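Local coordinates for uncharacterized protein (Bacteroides uniformis, PDB 4IYK) that is of unknown function but possibly binds carbohydrate, at residues M67-V75 with E86-S94; F77-F85 with V207-N216. All coordinates share one frame; numbering follows the deposited sequence.

Both interactions involve a single beta hairpin, strands 67-77 and 85-92, in the N-terminal, transthyretin-clan half of the chain. Interaction 1 (67-75 with 86-94) pairs the two strands with each other at one end of the protein, about 24 Å from the centre of the chain. Interaction 2 (77-85 with 207-216) takes the loop that connects those strands and sets it against a loop of the C-terminal, E-set half, about 12 Å from that centre. The centres of the two contacts lie about 22 Å apart, and the loop segment 77-85 lies in sequence between the two strand segments of interaction 1. An ethanediol, probably from the crystallisation liquor, sits on Val213 and Arg214 in interaction 2.

Interaction 1 of 2, residues M67-V75 with E86-S94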
# COMPACT_ATOMS: atom_id res chain seq x y z
N MSE A 67 -11.05 16.60 12.27
CA MSE A 67 -12.48 16.78 12.46
C MSE A 67 -13.11 15.55 13.14
O MSE A 67 -14.02 14.93 12.58
CB MSE A 67 -13.13 17.04 11.11
CG MSE A 67 -13.73 18.43 10.97
SE MSE A 67 -13.77 19.05 9.11
CE MSE A 67 -14.42 17.44 8.17
N VAL A 68 -12.65 15.18 14.34
CA VAL A 68 -13.24 14.03 15.04
C VAL A 68 -13.87 14.46 16.38
O VAL A 68 -13.48 15.48 16.96
CB VAL A 68 -12.29 12.81 15.22
CG1 VAL A 68 -11.90 12.22 13.87
CG2 VAL A 68 -11.04 13.16 16.02
N PHE A 69 -14.87 13.70 16.83
CA PHE A 69 -15.57 13.99 18.08
C PHE A 69 -14.98 13.17 19.21
O PHE A 69 -14.73 11.97 19.04
CB PHE A 69 -17.08 13.72 17.93
CG PHE A 69 -17.81 14.80 17.18
CD1 PHE A 69 -17.80 14.83 15.78
CD2 PHE A 69 -18.49 15.81 17.86
CE1 PHE A 69 -18.46 15.85 15.09
CE2 PHE A 69 -19.16 16.82 17.16
CZ PHE A 69 -19.14 16.83 15.77
N ALA A 70 -14.73 13.84 20.35
CA ALA A 70 -14.25 13.19 21.57
C ALA A 70 -15.34 12.25 22.02
O ALA A 70 -16.45 12.70 22.30
CB ALA A 70 -13.93 14.22 22.64
N ALA A 71 -15.05 10.93 21.94
CA ALA A 71 -15.98 9.82 22.25
C ALA A 71 -15.22 8.50 22.34
O ALA A 71 -14.00 8.48 22.17
CB ALA A 71 -17.05 9.73 21.16
N THR A 72 -15.94 7.40 22.60
CA THR A 72 -15.40 6.03 22.63
C THR A 72 -15.92 5.32 21.38
O THR A 72 -17.11 5.42 21.05
CB THR A 72 -15.77 5.33 23.94
OG1 THR A 72 -15.25 6.11 25.01
CG2 THR A 72 -15.21 3.92 24.02
N TYR A 73 -15.03 4.61 20.67
CA TYR A 73 -15.35 3.95 19.41
C TYR A 73 -14.97 2.48 19.35
O TYR A 73 -14.13 2.00 20.11
CB TYR A 73 -14.57 4.66 18.26
CG TYR A 73 -14.92 6.11 18.02
CD1 TYR A 73 -14.31 7.12 18.76
CD2 TYR A 73 -15.80 6.48 17.01
CE1 TYR A 73 -14.61 8.46 18.54
CE2 TYR A 73 -16.11 7.82 16.78
CZ TYR A 73 -15.51 8.81 17.54
OH TYR A 73 -15.82 10.13 17.32
N ASP A 74 -15.52 1.79 18.35
CA ASP A 74 -15.12 0.47 17.92
C ASP A 74 -14.44 0.67 16.58
O ASP A 74 -15.06 1.26 15.69
CB ASP A 74 -16.31 -0.48 17.81
CG ASP A 74 -16.95 -0.81 19.14
OD1 ASP A 74 -16.19 -1.02 20.13
OD2 ASP A 74 -18.19 -0.83 19.21
N VAL A 75 -13.18 0.24 16.44
CA VAL A 75 -12.42 0.41 15.18
C VAL A 75 -12.40 -0.93 14.46
O VAL A 75 -12.25 -1.97 15.10
CB VAL A 75 -10.99 0.99 15.41
CG1 VAL A 75 -10.20 1.09 14.10
CG2 VAL A 75 -11.04 2.34 16.10
N GLU A 86 -10.17 -6.01 14.80
CA GLU A 86 -10.91 -4.96 15.44
C GLU A 86 -10.17 -4.44 16.65
O GLU A 86 -9.45 -5.19 17.31
CB GLU A 86 -12.27 -5.51 15.88
CG GLU A 86 -13.44 -5.06 15.05
CD GLU A 86 -14.77 -5.35 15.71
OE1 GLU A 86 -15.05 -6.53 16.01
OE2 GLU A 86 -15.54 -4.38 15.92
N VAL A 87 -10.37 -3.15 16.96
CA VAL A 87 -9.89 -2.52 18.18
C VAL A 87 -11.15 -2.00 18.90
O VAL A 87 -11.73 -0.99 18.50
CB VAL A 87 -8.79 -1.44 17.99
CG1 VAL A 87 -8.28 -0.93 19.33
CG2 VAL A 87 -7.62 -1.97 17.15
N LYS A 88 -11.62 -2.74 19.91
CA LYS A 88 -12.81 -2.36 20.68
C LYS A 88 -12.42 -1.35 21.79
O LYS A 88 -11.30 -1.41 22.30
CB LYS A 88 -13.50 -3.60 21.30
CG LYS A 88 -13.98 -4.66 20.29
CD LYS A 88 -15.29 -4.29 19.55
CE LYS A 88 -16.53 -4.80 20.24
NZ LYS A 88 -17.73 -4.70 19.37
N ASP A 89 -13.35 -0.44 22.15
CA ASP A 89 -13.24 0.58 23.21
C ASP A 89 -12.05 1.53 22.97
O ASP A 89 -11.21 1.76 23.85
CB ASP A 89 -13.18 -0.05 24.61
CG ASP A 89 -14.28 -1.06 24.90
OD1 ASP A 89 -15.40 -0.90 24.35
OD2 ASP A 89 -14.02 -2.02 25.65
N PHE A 90 -12.01 2.10 21.78
CA PHE A 90 -11.01 3.05 21.33
C PHE A 90 -11.45 4.45 21.77
O PHE A 90 -12.43 4.98 21.25
CB PHE A 90 -10.89 2.94 19.79
CG PHE A 90 -9.79 3.73 19.14
CD1 PHE A 90 -8.53 3.17 18.94
CD2 PHE A 90 -10.02 5.01 18.65
CE1 PHE A 90 -7.52 3.89 18.29
CE2 PHE A 90 -9.00 5.73 18.01
CZ PHE A 90 -7.75 5.17 17.84
N VAL A 91 -10.75 5.03 22.77
CA VAL A 91 -11.12 6.34 23.32
C VAL A 91 -10.42 7.48 22.56
O VAL A 91 -9.18 7.51 22.45
CB VAL A 91 -10.87 6.43 24.86
CG1 VAL A 91 -11.14 7.84 25.40
CG2 VAL A 91 -11.71 5.41 25.62
N VAL A 92 -11.23 8.41 22.05
CA VAL A 92 -10.74 9.63 21.41
C VAL A 92 -10.93 10.73 22.45
O VAL A 92 -12.07 11.07 22.78
CB VAL A 92 -11.40 9.94 20.04
CG1 VAL A 92 -11.08 11.36 19.57
CG2 VAL A 92 -10.97 8.92 18.98
N LYS A 93 -9.83 11.22 23.03
CA LYS A 93 -9.87 12.28 24.04
C LYS A 93 -10.06 13.65 23.37
O LYS A 93 -9.73 13.83 22.19
CB LYS A 93 -8.58 12.28 24.89
CG LYS A 93 -8.52 11.13 25.89
CD LYS A 93 -7.67 11.47 27.10
CE LYS A 93 -7.83 10.46 28.22
NZ LYS A 93 -7.07 10.86 29.43
N SER A 94 -10.56 14.63 24.15
CA SER A 94 -10.70 16.02 23.72
C SER A 94 -9.30 16.55 23.38
O SER A 94 -8.34 16.23 24.08
CB SER A 94 -11.37 16.84 24.82
OG SER A 94 -11.70 18.16 24.41
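Tyr73 and Phe90 exchange backbone bonds as an antiparallel hydrogen-bonded pair, Tyr73 N to Phe90 O and Phe90 N to Tyr73 O both being 2.7 Å. Val75 and Val87 repeat this pattern, whereas at Ala71 and Val92 only the bond from Val92 N to Ala71 O is good (2.8 Å, 165° at the hydrogen).

Apolar contacts gather on the face that carries Tyr73, Val75, Phe90 and Val92, where beta-branched and aromatic residues suit both the extended backbone and a buried surface. With CG anti to the backbone N (chi1 -173°), the Phe90 ring presents one face to Val75, whose CG2 makes a CH-pi contact 3.9 Å from the ring centroid. Ile17 and Trp55 also touch this phenylalanine. CG2 of Val92 lies obliquely against the Tyr73 ring, 3.7 Å from its CE1. The phenol OH of Tyr73 donates to Phe69 O (2.7 Å) at the ring edge, a bond that ties the ring to the preceding loop. A phenylalanine in its place would probably keep the Val92 contact but leave Phe69 O without this bond and the ring less firmly placed.

Charged groups lie along the border. Asp74 OD2 and Lys88 NZ form a long salt bridge of 3.9 Å, while Asp74 OD1 accepts a bond from His45; Glu86 pairs with Arg76.

Asp89, with its positive phi of 58°, and Phe90 both face Tyr73. This is a G1 beta bulge, and here it bends the edge strand of a four-stranded antiparallel sheet in a transthyretin-clan domain.

Interaction 2 of 2, residues F77-F85 with V207-N216; sequences FENGNFYPF and VSGVGTVRHN. With EDO (1,2-ethanediol), chain E.
Asn81 and Asn216 meet where two loops join the halves of the chain, the hairpin loop of the transthyretin-clan domain and the loop between strands 196-206 and 216-224 of the E-set domain. This is the tight part of the contact. The Asn81 side chain, its CG set between the backbone N and the carbonyl carbon (chi1 66°), sends ND2 to His215 O at 2.8 Å, with the acceptor almost in the amide plane. Asn216 ND2 replies to Asn81 O at 2.9 Å, so the two amides, their planes 22° apart, each bind the other loop's backbone. Asparagine suits both places because its short amide can donate to a carbonyl while its oxygen serves another partner; Asn216 OD1 accepts from Ile107 N. Beside them Gly80 O takes Arg214 N, and Asn79 OD1 accepts from Thr212 N at 2.7 Å, passing close to Gly211, where a side chain would collide with that oxygen. On another flank Val210 CG1 packs on Pro84 CD, and Val207 CG1 lies near the phenol of Tyr83, whose OH bonds to Glu133.

The outer side is looser and watery. A water links Asn79 O to Arg214 NE, and another accepts from Asn79 N. Farther out, Arg214 NH1 donates to O2 of the ethanediol at 2.6 Å, meeting it at the edge of the guanidinium, while the ethanediol O1 donates to Val213 O.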
# COMPACT_ATOMS: atom_id res chain seq x y z
N PHE A 77 -10.86 -2.98 10.78
CA PHE A 77 -10.06 -3.07 9.56
C PHE A 77 -10.52 -4.25 8.76
O PHE A 77 -10.59 -5.36 9.29
CB PHE A 77 -8.57 -3.19 9.86
CG PHE A 77 -7.98 -1.97 10.50
CD1 PHE A 77 -7.62 -0.87 9.72
CD2 PHE A 77 -7.79 -1.90 11.87
CE1 PHE A 77 -7.08 0.27 10.30
CE2 PHE A 77 -7.25 -0.76 12.45
CZ PHE A 77 -6.89 0.32 11.67
N GLU A 78 -10.88 -4.01 7.49
CA GLU A 78 -11.33 -5.04 6.56
C GLU A 78 -11.00 -4.65 5.12
O GLU A 78 -10.85 -3.47 4.83
CB GLU A 78 -12.83 -5.32 6.70
CG GLU A 78 -13.75 -4.11 6.60
CD GLU A 78 -15.23 -4.38 6.77
OE1 GLU A 78 -15.60 -5.38 7.43
OE2 GLU A 78 -16.03 -3.56 6.28
N ASN A 79 -10.90 -5.66 4.24
CA ASN A 79 -10.66 -5.55 2.80
C ASN A 79 -9.44 -4.68 2.45
O ASN A 79 -9.47 -3.88 1.52
CB ASN A 79 -11.91 -5.04 2.08
CG ASN A 79 -13.06 -5.99 2.23
OD1 ASN A 79 -12.98 -7.17 1.91
ND2 ASN A 79 -14.13 -5.51 2.81
N GLY A 80 -8.38 -4.84 3.23
CA GLY A 80 -7.15 -4.09 3.05
C GLY A 80 -6.03 -4.94 2.52
O GLY A 80 -6.28 -5.92 1.80
N ASN A 81 -4.81 -4.59 2.86
CA ASN A 81 -3.62 -5.33 2.44
C ASN A 81 -2.90 -5.94 3.68
O ASN A 81 -1.73 -6.33 3.60
CB ASN A 81 -2.68 -4.45 1.61
CG ASN A 81 -2.03 -3.30 2.33
OD1 ASN A 81 -2.08 -3.19 3.58
ND2 ASN A 81 -1.31 -2.48 1.55
N PHE A 82 -3.63 -6.02 4.80
CA PHE A 82 -3.14 -6.65 6.00
C PHE A 82 -4.27 -7.43 6.62
O PHE A 82 -5.44 -7.18 6.28
CB PHE A 82 -2.51 -5.64 6.98
CG PHE A 82 -3.37 -4.49 7.43
CD1 PHE A 82 -4.27 -4.64 8.49
CD2 PHE A 82 -3.22 -3.22 6.87
CE1 PHE A 82 -5.06 -3.57 8.92
CE2 PHE A 82 -4.00 -2.15 7.30
CZ PHE A 82 -4.90 -2.32 8.33
N TYR A 83 -3.94 -8.40 7.49
CA TYR A 83 -4.95 -9.25 8.13
C TYR A 83 -5.93 -8.41 8.95
O TYR A 83 -5.51 -7.53 9.72
CB TYR A 83 -4.31 -10.37 8.99
CG TYR A 83 -3.83 -11.55 8.16
CD1 TYR A 83 -2.56 -11.55 7.60
CD2 TYR A 83 -4.67 -12.62 7.90
CE1 TYR A 83 -2.11 -12.63 6.84
CE2 TYR A 83 -4.24 -13.70 7.12
CZ TYR A 83 -2.97 -13.68 6.56
OH TYR A 83 -2.53 -14.74 5.81
N PRO A 84 -7.25 -8.64 8.71
CA PRO A 84 -8.28 -7.89 9.44
C PRO A 84 -8.29 -8.16 10.94
O PRO A 84 -7.89 -9.22 11.42
CB PRO A 84 -9.58 -8.42 8.80
CG PRO A 84 -9.26 -9.78 8.35
CD PRO A 84 -7.86 -9.63 7.80
N PHE A 85 -8.77 -7.17 11.67
CA PHE A 85 -8.93 -7.18 13.11
C PHE A 85 -9.76 -5.98 13.53
O PHE A 85 -9.99 -5.05 12.75
CB PHE A 85 -7.56 -7.19 13.87
CG PHE A 85 -6.70 -5.96 13.71
CD1 PHE A 85 -5.81 -5.85 12.64
CD2 PHE A 85 -6.72 -4.94 14.65
CE1 PHE A 85 -5.01 -4.72 12.50
CE2 PHE A 85 -5.90 -3.82 14.52
CZ PHE A 85 -5.05 -3.71 13.43
N VAL A 207 -5.38 -14.69 -0.53
CA VAL A 207 -5.69 -15.02 0.87
C VAL A 207 -7.20 -15.28 1.06
O VAL A 207 -8.02 -14.59 0.44
CB VAL A 207 -5.23 -13.87 1.84
CG1 VAL A 207 -5.30 -14.28 3.31
CG2 VAL A 207 -3.84 -13.32 1.50
N SER A 208 -7.59 -16.23 1.95
CA SER A 208 -9.00 -16.51 2.21
C SER A 208 -9.55 -15.91 3.51
O SER A 208 -8.81 -15.74 4.48
CB SER A 208 -9.23 -18.00 2.29
OG SER A 208 -9.56 -18.32 3.63
N GLY A 209 -10.87 -15.74 3.57
CA GLY A 209 -11.60 -15.28 4.76
C GLY A 209 -11.46 -13.80 5.04
O GLY A 209 -12.13 -13.26 5.92
N VAL A 210 -10.63 -13.12 4.22
CA VAL A 210 -10.27 -11.73 4.43
C VAL A 210 -10.93 -10.80 3.43
O VAL A 210 -10.55 -9.63 3.35
CB VAL A 210 -8.72 -11.59 4.45
CG1 VAL A 210 -8.10 -12.58 5.46
CG2 VAL A 210 -8.13 -11.80 3.06
N GLY A 211 -11.94 -11.31 2.71
CA GLY A 211 -12.64 -10.51 1.72
C GLY A 211 -11.73 -10.11 0.58
O GLY A 211 -10.94 -10.92 0.10
N THR A 212 -11.80 -8.85 0.18
CA THR A 212 -11.00 -8.39 -0.96
C THR A 212 -9.57 -7.99 -0.52
O THR A 212 -9.36 -7.12 0.33
CB THR A 212 -11.73 -7.32 -1.77
OG1 THR A 212 -12.13 -6.25 -0.91
CG2 THR A 212 -12.97 -7.87 -2.47
N VAL A 213 -8.60 -8.67 -1.14
CA VAL A 213 -7.18 -8.46 -0.90
C VAL A 213 -6.72 -7.30 -1.76
O VAL A 213 -7.06 -7.25 -2.95
CB VAL A 213 -6.35 -9.74 -1.16
CG1 VAL A 213 -4.85 -9.48 -1.05
CG2 VAL A 213 -6.78 -10.87 -0.22
N ARG A 214 -5.95 -6.37 -1.16
CA ARG A 214 -5.38 -5.20 -1.83
C ARG A 214 -3.86 -5.35 -1.90
O ARG A 214 -3.28 -6.13 -1.14
CB ARG A 214 -5.75 -3.89 -1.09
CG ARG A 214 -7.27 -3.63 -0.97
CD ARG A 214 -7.90 -3.43 -2.32
NE ARG A 214 -9.19 -2.74 -2.24
CZ ARG A 214 -9.87 -2.31 -3.30
NH1 ARG A 214 -9.40 -2.49 -4.53
NH2 ARG A 214 -11.03 -1.68 -3.14
N HIS A 215 -3.22 -4.60 -2.82
CA HIS A 215 -1.78 -4.66 -3.00
C HIS A 215 -1.01 -4.22 -1.79
O HIS A 215 -1.39 -3.26 -1.10
CB HIS A 215 -1.32 -3.74 -4.16
CG HIS A 215 -1.68 -4.20 -5.53
ND1 HIS A 215 -2.93 -3.98 -6.05
CD2 HIS A 215 -0.91 -4.78 -6.48
CE1 HIS A 215 -2.91 -4.49 -7.27
NE2 HIS A 215 -1.70 -4.93 -7.59
N ASN A 216 0.15 -4.85 -1.62
CA ASN A 216 1.20 -4.43 -0.72
C ASN A 216 2.24 -3.70 -1.59
O ASN A 216 2.33 -3.97 -2.77
CB ASN A 216 1.79 -5.62 0.01
CG ASN A 216 0.86 -6.16 1.06
OD1 ASN A 216 0.34 -7.25 0.93
ND2 ASN A 216 0.63 -5.41 2.13
C1 EDO E . -7.23 -6.19 -5.98
O1 EDO E . -8.33 -6.28 -5.10
C2 EDO E . -7.09 -4.76 -6.55
O2 EDO E . -7.32 -3.78 -5.54
O HOH W 1 -10.52 -8.32 5.42
O HOH W 2 -11.24 -3.01 -0.50